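Local structure of putative hexulose 6 phosphate synthase (Salmonella typhimurium, 3F4W) at residues Lys159-Val164 with Gly180-Ile185; Gly103-Val108 with Ala128-Val133; Leu84-Val89 with Ile111-Leu116. The protein is a putative enzyme of the orotidine 5'-phosphate decarboxylase / HUMPS family, whose chain folds into a TIM barrel and which assembles as a pair of subunits. One frame throughout, in Å; residues are numbered along the deposited sequence.

Contact 1: Lys159-Val164 with Gly180-Ile185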
loop_
_atom_site.group_PDB
_atom_site.type_symbol
_atom_site.label_atom_id
_atom_site.label_comp_id
_atom_site.label_asym_id
_atom_site.label_seq_id
_atom_site.Cartn_x
_atom_site.Cartn_y
_atom_site.Cartn_z
ATOM N N LYS A 159 22.128 0.869 -14.007
ATOM C CA LYS A 159 22.835 0.122 -12.972
ATOM C C LYS A 159 21.902 -0.743 -12.136
ATOM O O LYS A 159 22.326 -1.749 -11.568
ATOM C CB LYS A 159 23.595 1.078 -12.049
ATOM C CG LYS A 159 24.817 1.724 -12.680
ATOM C CD LYS A 159 25.580 2.550 -11.653
ATOM C CE LYS A 159 26.877 3.098 -12.229
ATOM N NZ LYS A 159 27.636 3.897 -11.225
ATOM N N ALA A 160 20.635 -0.349 -12.063
ATOM C CA ALA A 160 19.675 -1.012 -11.185
ATOM C C ALA A 160 19.654 -2.533 -11.330
ATOM O O ALA A 160 19.690 -3.069 -12.437
ATOM C CB ALA A 160 18.274 -0.440 -11.400
ATOM N N ARG A 161 19.610 -3.215 -10.190
ATOM C CA ARG A 161 19.287 -4.632 -10.133
ATOM C C ARG A 161 17.818 -4.732 -10.533
ATOM O O ARG A 161 17.040 -3.825 -10.239
ATOM C CB ARG A 161 19.490 -5.130 -8.704
ATOM C CG ARG A 161 19.503 -6.635 -8.522
ATOM C CD ARG A 161 19.697 -6.997 -7.047
ATOM N NE ARG A 161 19.670 -8.441 -6.831
ATOM C CZ ARG A 161 19.517 -9.023 -5.646
ATOM N NH1 ARG A 161 19.369 -8.292 -4.546
ATOM N NH2 ARG A 161 19.507 -10.344 -5.561
ATOM N N ILE A 162 17.434 -5.808 -11.213
ATOM C CA ILE A 162 16.078 -5.901 -11.757
ATOM C C ILE A 162 15.347 -7.169 -11.335
ATOM O O ILE A 162 15.888 -8.268 -11.427
ATOM C CB ILE A 162 16.079 -5.843 -13.300
ATOM C CG1 ILE A 162 16.781 -4.577 -13.797
ATOM C CG2 ILE A 162 14.653 -5.923 -13.840
ATOM C CD1 ILE A 162 16.107 -3.286 -13.375
ATOM N N ALA A 163 14.106 -7.001 -10.882
ATOM C CA ALA A 163 13.230 -8.125 -10.576
ATOM C C ALA A 163 12.025 -8.103 -11.508
ATOM O O ALA A 163 11.698 -7.068 -12.088
ATOM C CB ALA A 163 12.782 -8.075 -9.116
ATOM N N VAL A 164 11.374 -9.251 -11.669
ATOM C CA VAL A 164 10.176 -9.317 -12.497
ATOM C C VAL A 164 9.109 -10.235 -11.897
ATOM O O VAL A 164 9.400 -11.343 -11.442
ATOM C CB VAL A 164 10.501 -9.722 -13.959
ATOM C CG1 VAL A 164 11.179 -11.080 -14.008
ATOM C CG2 VAL A 164 9.238 -9.710 -14.807
ATOM N N GLY A 180 17.552 -12.307 -18.576
ATOM C CA GLY A 180 18.549 -12.065 -17.554
ATOM C C GLY A 180 18.185 -11.083 -16.455
ATOM O O GLY A 180 18.984 -10.203 -16.123
ATOM N N PRO A 181 16.985 -11.226 -15.870
ATOM C CA PRO A 181 16.685 -10.428 -14.678
ATOM C C PRO A 181 17.546 -10.932 -13.526
ATOM O O PRO A 181 18.087 -12.032 -13.614
ATOM C CB PRO A 181 15.212 -10.750 -14.388
ATOM C CG PRO A 181 14.748 -11.666 -15.502
ATOM C CD PRO A 181 15.961 -12.251 -16.122
ATOM N N ASP A 182 17.667 -10.147 -12.463
ATOM C CA ASP A 182 18.409 -10.583 -11.286
ATOM C C ASP A 182 17.523 -11.400 -10.351
ATOM O O ASP A 182 17.993 -12.310 -9.665
ATOM C CB ASP A 182 19.008 -9.380 -10.562
ATOM C CG ASP A 182 19.971 -8.609 -11.433
ATOM O OD1 ASP A 182 21.112 -9.080 -11.618
ATOM O OD2 ASP A 182 19.590 -7.530 -11.938
ATOM N N VAL A 183 16.235 -11.081 -10.333
ATOM C CA VAL A 183 15.288 -11.809 -9.498
ATOM C C VAL A 183 14.025 -12.135 -10.277
ATOM O O VAL A 183 13.449 -11.270 -10.940
ATOM C CB VAL A 183 14.913 -11.012 -8.225
ATOM C CG1 VAL A 183 13.859 -11.765 -7.404
ATOM C CG2 VAL A 183 16.153 -10.733 -7.384
ATOM N N VAL A 184 13.612 -13.392 -10.208
ATOM C CA VAL A 184 12.341 -13.812 -10.772
ATOM C C VAL A 184 11.375 -14.080 -9.620
ATOM O O VAL A 184 11.675 -14.858 -8.713
ATOM C CB VAL A 184 12.501 -15.067 -11.643
ATOM C CG1 VAL A 184 11.144 -15.581 -12.085
ATOM C CG2 VAL A 184 13.381 -14.759 -12.848
ATOM N N ILE A 185 10.227 -13.408 -9.650
ATOM C CA ILE A 185 9.230 -13.515 -8.589
ATOM C C ILE A 185 8.076 -14.414 -9.028
ATOM O O ILE A 185 7.510 -14.231 -10.105
ATOM C CB ILE A 185 8.678 -12.119 -8.197
ATOM C CG1 ILE A 185 9.810 -11.211 -7.707
ATOM C CG2 ILE A 185 7.599 -12.248 -7.138
ATOM C CD1 ILE A 185 9.501 -9.722 -7.794
HETATM O O HOH W 1 20.393 -11.942 -8.094
#

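Contact 2: Gly103-Val108 with Ala128-Val133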
loop_
_atom_site.group_PDB
_atom_site.type_symbol
_atom_site.label_atom_id
_atom_site.label_comp_id
_atom_site.label_asym_id
_atom_site.label_seq_id
_atom_site.Cartn_x
_atom_site.Cartn_y
_atom_site.Cartn_z
ATOM N N GLY A 103 21.370 -1.292 6.694
ATOM C CA GLY A 103 22.218 -2.087 5.828
ATOM C C GLY A 103 21.387 -3.035 4.987
ATOM O O GLY A 103 21.858 -4.090 4.571
ATOM N N LYS A 104 20.140 -2.656 4.735
ATOM C CA LYS A 104 19.241 -3.501 3.962
ATOM C C LYS A 104 18.881 -2.860 2.616
ATOM O O LYS A 104 19.624 -2.026 2.105
ATOM C CB LYS A 104 18.011 -3.859 4.797
ATOM C CG LYS A 104 18.397 -4.517 6.119
ATOM C CD LYS A 104 17.196 -4.971 6.920
ATOM C CE LYS A 104 17.623 -5.661 8.209
ATOM N NZ LYS A 104 16.454 -6.006 9.072
ATOM N N GLN A 105 17.754 -3.250 2.033
ATOM C CA GLN A 105 17.493 -2.897 0.639
ATOM C C GLN A 105 16.039 -2.563 0.328
ATOM O O GLN A 105 15.118 -3.259 0.755
ATOM C CB GLN A 105 17.966 -4.026 -0.285
ATOM C CG GLN A 105 17.672 -3.800 -1.765
ATOM C CD GLN A 105 18.653 -2.849 -2.420
ATOM O OE1 GLN A 105 19.865 -2.968 -2.239
ATOM N NE2 GLN A 105 18.134 -1.898 -3.189
ATOM N N VAL A 106 15.855 -1.493 -0.432
ATOM C CA VAL A 106 14.547 -1.116 -0.946
ATOM C C VAL A 106 14.377 -1.606 -2.387
ATOM O O VAL A 106 15.290 -1.504 -3.207
ATOM C CB VAL A 106 14.352 0.411 -0.898
ATOM C CG1 VAL A 106 13.222 0.846 -1.839
ATOM C CG2 VAL A 106 14.088 0.871 0.534
ATOM N N VAL A 107 13.205 -2.155 -2.678
ATOM C CA VAL A 107 12.856 -2.552 -4.032
ATOM C C VAL A 107 11.728 -1.652 -4.521
ATOM O O VAL A 107 10.673 -1.575 -3.892
ATOM C CB VAL A 107 12.375 -4.014 -4.078
ATOM C CG1 VAL A 107 11.856 -4.349 -5.466
ATOM C CG2 VAL A 107 13.501 -4.961 -3.672
ATOM N N VAL A 108 11.949 -0.952 -5.629
ATOM C CA VAL A 108 10.912 -0.080 -6.168
ATOM C C VAL A 108 10.026 -0.881 -7.113
ATOM O O VAL A 108 10.474 -1.324 -8.169
ATOM C CB VAL A 108 11.499 1.130 -6.916
ATOM C CG1 VAL A 108 10.382 2.087 -7.324
ATOM C CG2 VAL A 108 12.520 1.847 -6.055
ATOM N N ALA A 128 17.699 5.058 -6.537
ATOM C CA ALA A 128 17.082 3.734 -6.538
ATOM C C ALA A 128 18.000 2.694 -7.169
ATOM O O ALA A 128 18.509 2.878 -8.275
ATOM C CB ALA A 128 15.727 3.761 -7.233
ATOM N N ASP A 129 18.170 1.588 -6.453
ATOM C CA ASP A 129 19.222 0.615 -6.695
ATOM C C ASP A 129 18.652 -0.692 -7.234
ATOM O O ASP A 129 19.369 -1.497 -7.829
ATOM C CB ASP A 129 19.920 0.333 -5.361
ATOM C CG ASP A 129 21.398 0.107 -5.513
ATOM O OD1 ASP A 129 21.816 -0.386 -6.580
ATOM O OD2 ASP A 129 22.145 0.425 -4.564
ATOM N N MET A 130 17.363 -0.907 -7.002
ATOM C CA MET A 130 16.715 -2.157 -7.372
ATOM C C MET A 130 15.269 -1.896 -7.754
ATOM O O MET A 130 14.509 -1.316 -6.975
ATOM C CB MET A 130 16.774 -3.140 -6.207
ATOM C CG MET A 130 16.199 -4.514 -6.504
ATOM S SD MET A 130 16.771 -5.728 -5.299
ATOM C CE MET A 130 15.964 -7.208 -5.909
ATOM N N LEU A 131 14.893 -2.328 -8.951
ATOM C CA LEU A 131 13.569 -2.049 -9.488
ATOM C C LEU A 131 12.908 -3.350 -9.907
ATOM O O LEU A 131 13.563 -4.248 -10.432
ATOM C CB LEU A 131 13.667 -1.117 -10.700
ATOM C CG LEU A 131 14.590 0.100 -10.581
ATOM C CD1 LEU A 131 14.790 0.767 -11.941
ATOM C CD2 LEU A 131 14.062 1.098 -9.546
ATOM N N ALA A 132 11.605 -3.441 -9.686
ATOM C CA ALA A 132 10.859 -4.631 -10.053
ATOM C C ALA A 132 9.797 -4.245 -11.055
ATOM O O ALA A 132 8.943 -3.411 -10.757
ATOM C CB ALA A 132 10.213 -5.250 -8.821
ATOM N N VAL A 133 9.843 -4.828 -12.246
ATOM C CA VAL A 133 8.726 -4.664 -13.159
ATOM C C VAL A 133 7.660 -5.636 -12.684
ATOM O O VAL A 133 7.965 -6.762 -12.292
ATOM C CB VAL A 133 9.098 -4.917 -14.644
ATOM C CG1 VAL A 133 10.604 -4.826 -14.848
ATOM C CG2 VAL A 133 8.559 -6.249 -15.124
HETATM O O HOH W 2 22.133 -1.194 -2.295
HETATM O O HOH W 3 16.123 0.805 -4.793
#

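Contact 3: Leu84-Val89 with Ile111-Leu116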
loop_
_atom_site.group_PDB
_atom_site.type_symbol
_atom_site.label_atom_id
_atom_site.label_comp_id
_atom_site.label_asym_id
_atom_site.label_seq_id
_atom_site.Cartn_x
_atom_site.Cartn_y
_atom_site.Cartn_z
ATOM N N LEU A 84 6.328 1.888 -3.918
ATOM C CA LEU A 84 5.732 2.049 -5.241
ATOM C C LEU A 84 6.481 3.071 -6.085
ATOM O O LEU A 84 6.734 4.187 -5.638
ATOM C CB LEU A 84 4.268 2.470 -5.114
ATOM C CG LEU A 84 3.149 1.424 -5.165
ATOM C CD1 LEU A 84 3.666 0.003 -5.077
ATOM C CD2 LEU A 84 2.117 1.717 -4.077
ATOM N N GLY A 85 6.819 2.690 -7.313
ATOM C CA GLY A 85 7.466 3.600 -8.240
ATOM C C GLY A 85 6.596 4.799 -8.576
ATOM O O GLY A 85 7.102 5.848 -8.976
ATOM N N VAL A 86 5.284 4.652 -8.407
ATOM C CA VAL A 86 4.361 5.736 -8.730
ATOM C C VAL A 86 4.282 6.787 -7.627
ATOM O O VAL A 86 3.660 7.829 -7.809
ATOM C CB VAL A 86 2.935 5.223 -9.051
ATOM C CG1 VAL A 86 2.928 4.463 -10.368
ATOM C CG2 VAL A 86 2.404 4.359 -7.925
ATOM N N THR A 87 4.913 6.517 -6.486
ATOM C CA THR A 87 4.885 7.472 -5.382
ATOM C C THR A 87 5.910 8.587 -5.570
ATOM O O THR A 87 6.730 8.547 -6.487
ATOM C CB THR A 87 5.104 6.798 -4.012
ATOM O OG1 THR A 87 4.661 7.684 -2.975
ATOM C CG2 THR A 87 6.575 6.466 -3.794
ATOM N N ASP A 88 5.861 9.580 -4.691
ATOM C CA ASP A 88 6.748 10.734 -4.786
ATOM C C ASP A 88 8.195 10.323 -4.529
ATOM O O ASP A 88 8.462 9.421 -3.731
ATOM C CB ASP A 88 6.307 11.810 -3.787
ATOM C CG ASP A 88 6.901 13.174 -4.089
ATOM O OD1 ASP A 88 6.134 14.084 -4.479
ATOM O OD2 ASP A 88 8.131 13.338 -3.939
ATOM N N VAL A 89 9.130 10.980 -5.208
ATOM C CA VAL A 89 10.547 10.689 -5.006
ATOM C C VAL A 89 10.982 10.893 -3.554
ATOM O O VAL A 89 11.884 10.206 -3.074
ATOM C CB VAL A 89 11.453 11.512 -5.946
ATOM C CG1 VAL A 89 11.271 11.052 -7.362
ATOM C CG2 VAL A 89 11.142 12.996 -5.831
ATOM N N ILE A 111 4.821 -1.308 -10.650
ATOM C CA ILE A 111 3.461 -1.610 -11.075
ATOM C C ILE A 111 2.692 -0.328 -11.420
ATOM O O ILE A 111 2.758 0.663 -10.694
ATOM C CB ILE A 111 2.703 -2.443 -10.012
ATOM C CG1 ILE A 111 1.291 -2.785 -10.496
ATOM C CG2 ILE A 111 2.658 -1.711 -8.673
ATOM C CD1 ILE A 111 0.493 -3.592 -9.495
ATOM N N CYS A 112 1.996 -0.350 -12.554
ATOM C CA CYS A 112 1.160 0.772 -12.996
ATOM C C CYS A 112 1.908 2.048 -13.373
ATOM O O CYS A 112 1.293 3.098 -13.514
ATOM C CB CYS A 112 0.104 1.104 -11.946
ATOM S SG CYS A 112 -1.210 -0.104 -11.859
ATOM N N VAL A 113 3.225 1.974 -13.524
ATOM C CA VAL A 113 3.977 3.140 -13.974
ATOM C C VAL A 113 3.692 3.387 -15.457
ATOM O O VAL A 113 3.890 2.504 -16.292
ATOM C CB VAL A 113 5.490 2.977 -13.728
ATOM C CG1 VAL A 113 6.279 4.005 -14.525
ATOM C CG2 VAL A 113 5.795 3.097 -12.243
ATOM N N ASP A 114 3.218 4.590 -15.772
ATOM C CA ASP A 114 2.768 4.925 -17.124
ATOM C C ASP A 114 3.904 5.164 -18.119
ATOM O O ASP A 114 3.858 4.678 -19.245
ATOM C CB ASP A 114 1.830 6.138 -17.095
ATOM C CG ASP A 114 0.380 5.749 -16.852
ATOM O OD1 ASP A 114 -0.351 6.530 -16.202
ATOM O OD2 ASP A 114 -0.027 4.660 -17.311
ATOM N N ASP A 115 4.912 5.926 -17.705
ATOM C CA ASP A 115 6.058 6.209 -18.564
ATOM C C ASP A 115 7.312 5.560 -17.992
ATOM O O ASP A 115 8.086 6.194 -17.279
ATOM C CB ASP A 115 6.256 7.719 -18.718
ATOM C CG ASP A 115 7.245 8.074 -19.821
ATOM O OD1 ASP A 115 7.939 7.164 -20.329
ATOM O OD2 ASP A 115 7.328 9.272 -20.174
ATOM N N LEU A 116 7.503 4.287 -18.320
ATOM C CA LEU A 116 8.577 3.488 -17.742
ATOM C C LEU A 116 9.977 4.085 -17.948
ATOM O O LEU A 116 10.713 4.276 -16.983
ATOM C CB LEU A 116 8.497 2.053 -18.268
ATOM C CG LEU A 116 9.189 0.943 -17.473
ATOM C CD1 LEU A 116 8.933 1.092 -15.982
ATOM C CD2 LEU A 116 8.710 -0.412 -17.967
HETATM O O HOH W 4 4.381 1.837 -8.813
#

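Contact 1: Lys159-Val164 with Gly180-Ile185
The carbonyl oxygen of Ile-162 accepts two backbone N-H groups. Asp-182 N lies 2.8 Å from Ile-162 O, in the carbonyl plane, and Val-183 N comes to the same oxygen at 3.0 Å. Strands 161-165 and 183-186 are parallel neighbours in a TIM barrel, linked by a beta-alpha-beta crossover through helix 173-177. Further along, Val-164 N bonds to Val-183 O, and Ile-185 N to Val-164 O.

Asp-182 extends the ladder with its side chain. Its OD2 receives Ile-162 N at 2.9 Å through the anti lone pair, with an N-H...O angle of 161°. Asp-182 CB and Arg-161 CG pack 3.5 Å apart. The Arg-161 chain, with CG anti to the backbone N (chi1 -167°), runs extended past Asp-182. The Arg-161 guanidinium plane stands 64° from the carboxylate plane, and the two charged groups do not touch. Val-183 CG2 sits over one face of this guanidinium, while a water in its plane bridges Arg-161 NH2 to Asp-182 O.

Ala-163 CB rests against Val-183 CB at 3.7 Å, and Ile-185 CD1 also reaches this methyl. The Ile-185 side chain is about 5 Å from a bound malonate ion. Val-164, on the opposite face from Ala-163, meets Pro-181 CG with its CG1 at 3.9 Å.

Contact 2: Gly103-Val108 with Ala128-Val133
Met-130 and Val-107 meet at an oblique angle, with Met-130 SD 3.7 Å from Val-107 CG2. The methionine is stretched out, its CG anti to the backbone N (chi1 -177°), and this carries CG, SD and CE past the same valine methyl. The other branch, Val-107 CG1, turns to Ala-132 CB at 3.8 Å. Val-108 and Leu-131 behave differently. Their side chains run alongside each other in one direction, with Leu-131 CD2 3.7 Å from Val-108 CB. Ala-128 CB touches Val-108 CG2.

Gln-105 bends at chi2 (79°), which turns its amide along its own strand toward the next residue. Gln-105 NE2 gives a nearly straight bond to Val-106 O at 2.9 Å, close to the amide plane. Gln-105 NE2 also packs on Met-130 CB at 3.5 Å. The Gln-105 amide and Asp-129 carboxylate planes are 76° apart, and one water donates to both Gln-105 OE1 and Asp-129 OD2. A second water links Val-106 O to Asp-129 N.

Two backbone bonds join the parallel strands: Val-108 N to Met-130 O, and Ala-132 N to Val-108 O at 2.8 Å.

These strands and helix 116-126 form a beta-alpha-beta unit of the barrel. Strand 80-84 flanks 105-109, and strand 161-165 flanks 130-134. Helix 89-102 packs on Val-106, while helix 147-156 packs on Leu-131 and Val-133.

Contact 3: Leu84-Val89 with Ile111-Leu116
Val-86 reaches across to the loop 111-116 with one branch of its side chain. From CB, the CG1 methyl is anti to the carbonyl carbon (chi1 -69°), and this sends it over the facing backbone. Val-86 CG1 touches the carbonyl oxygens of Ile-111 and Cys-112. Val-86 CG1 lies 3.7 Å from Val-113 CG2. The other branch, CG2, sits between the backbone N and the carbonyl carbon and does not touch 111-116. The two valine side chains run antiparallel past one another and touch methyl to methyl. Val-113 CG2 is also 4.1 Å from Gly-85 C.

Leu-84 and Ile-111 form a second apolar pair, with Leu-84 CD1 4.1 Å from Ile-111 CG2.

The polar link between the loops is made by water. One molecule accepts from Val-86 N at 3.0 Å and donates to Ile-111 O at 2.7 Å. Val-86 sits within a type I turn from Leu-84 to Thr-87, closed by Thr-87 N to Leu-84 O, and points toward the other loop.

Both segments are beta-to-alpha loops of the barrel. The first leads from strand 80-84 into helix 89-102, with Asp-88 as N-cap. The second leads from strand 105-109 into helix 116-126. Val-86 packs on Val-86 of the second subunit, and Asp-88 makes a salt bridge to Arg-144 of that subunit. Within the chain, Arg-119 NE of helix 116-126 hydrogen-bonds Gly-85 O, and helix 137-141 packs against Ile-111 and Cys-112.

How the contacts relate
Contacts 1 and 2 lie in the wall of one eight-stranded parallel barrel, and contact 3 joins loops at the C-terminal ends of its strands. Contacts 1 and 2 each pair successive strands, and their centres are 10 Å apart. They meet where strand 130-134 lies beside 161-165, so four consecutive strands form one continuous part of the sheet. The loops of contact 3 follow strands 80-84 and 105-109. Its centre is 13 Å from that of contact 2, and Val-108 CG1 packs on Gly-85 CA at 3.4 Å. Contacts 1 and 3 do not touch; their centres are about 17 Å apart. Along the chain, contacts 2 and 3 interleave, and both close before contact 1 opens. Of the three, contact 3 alone touches the second subunit.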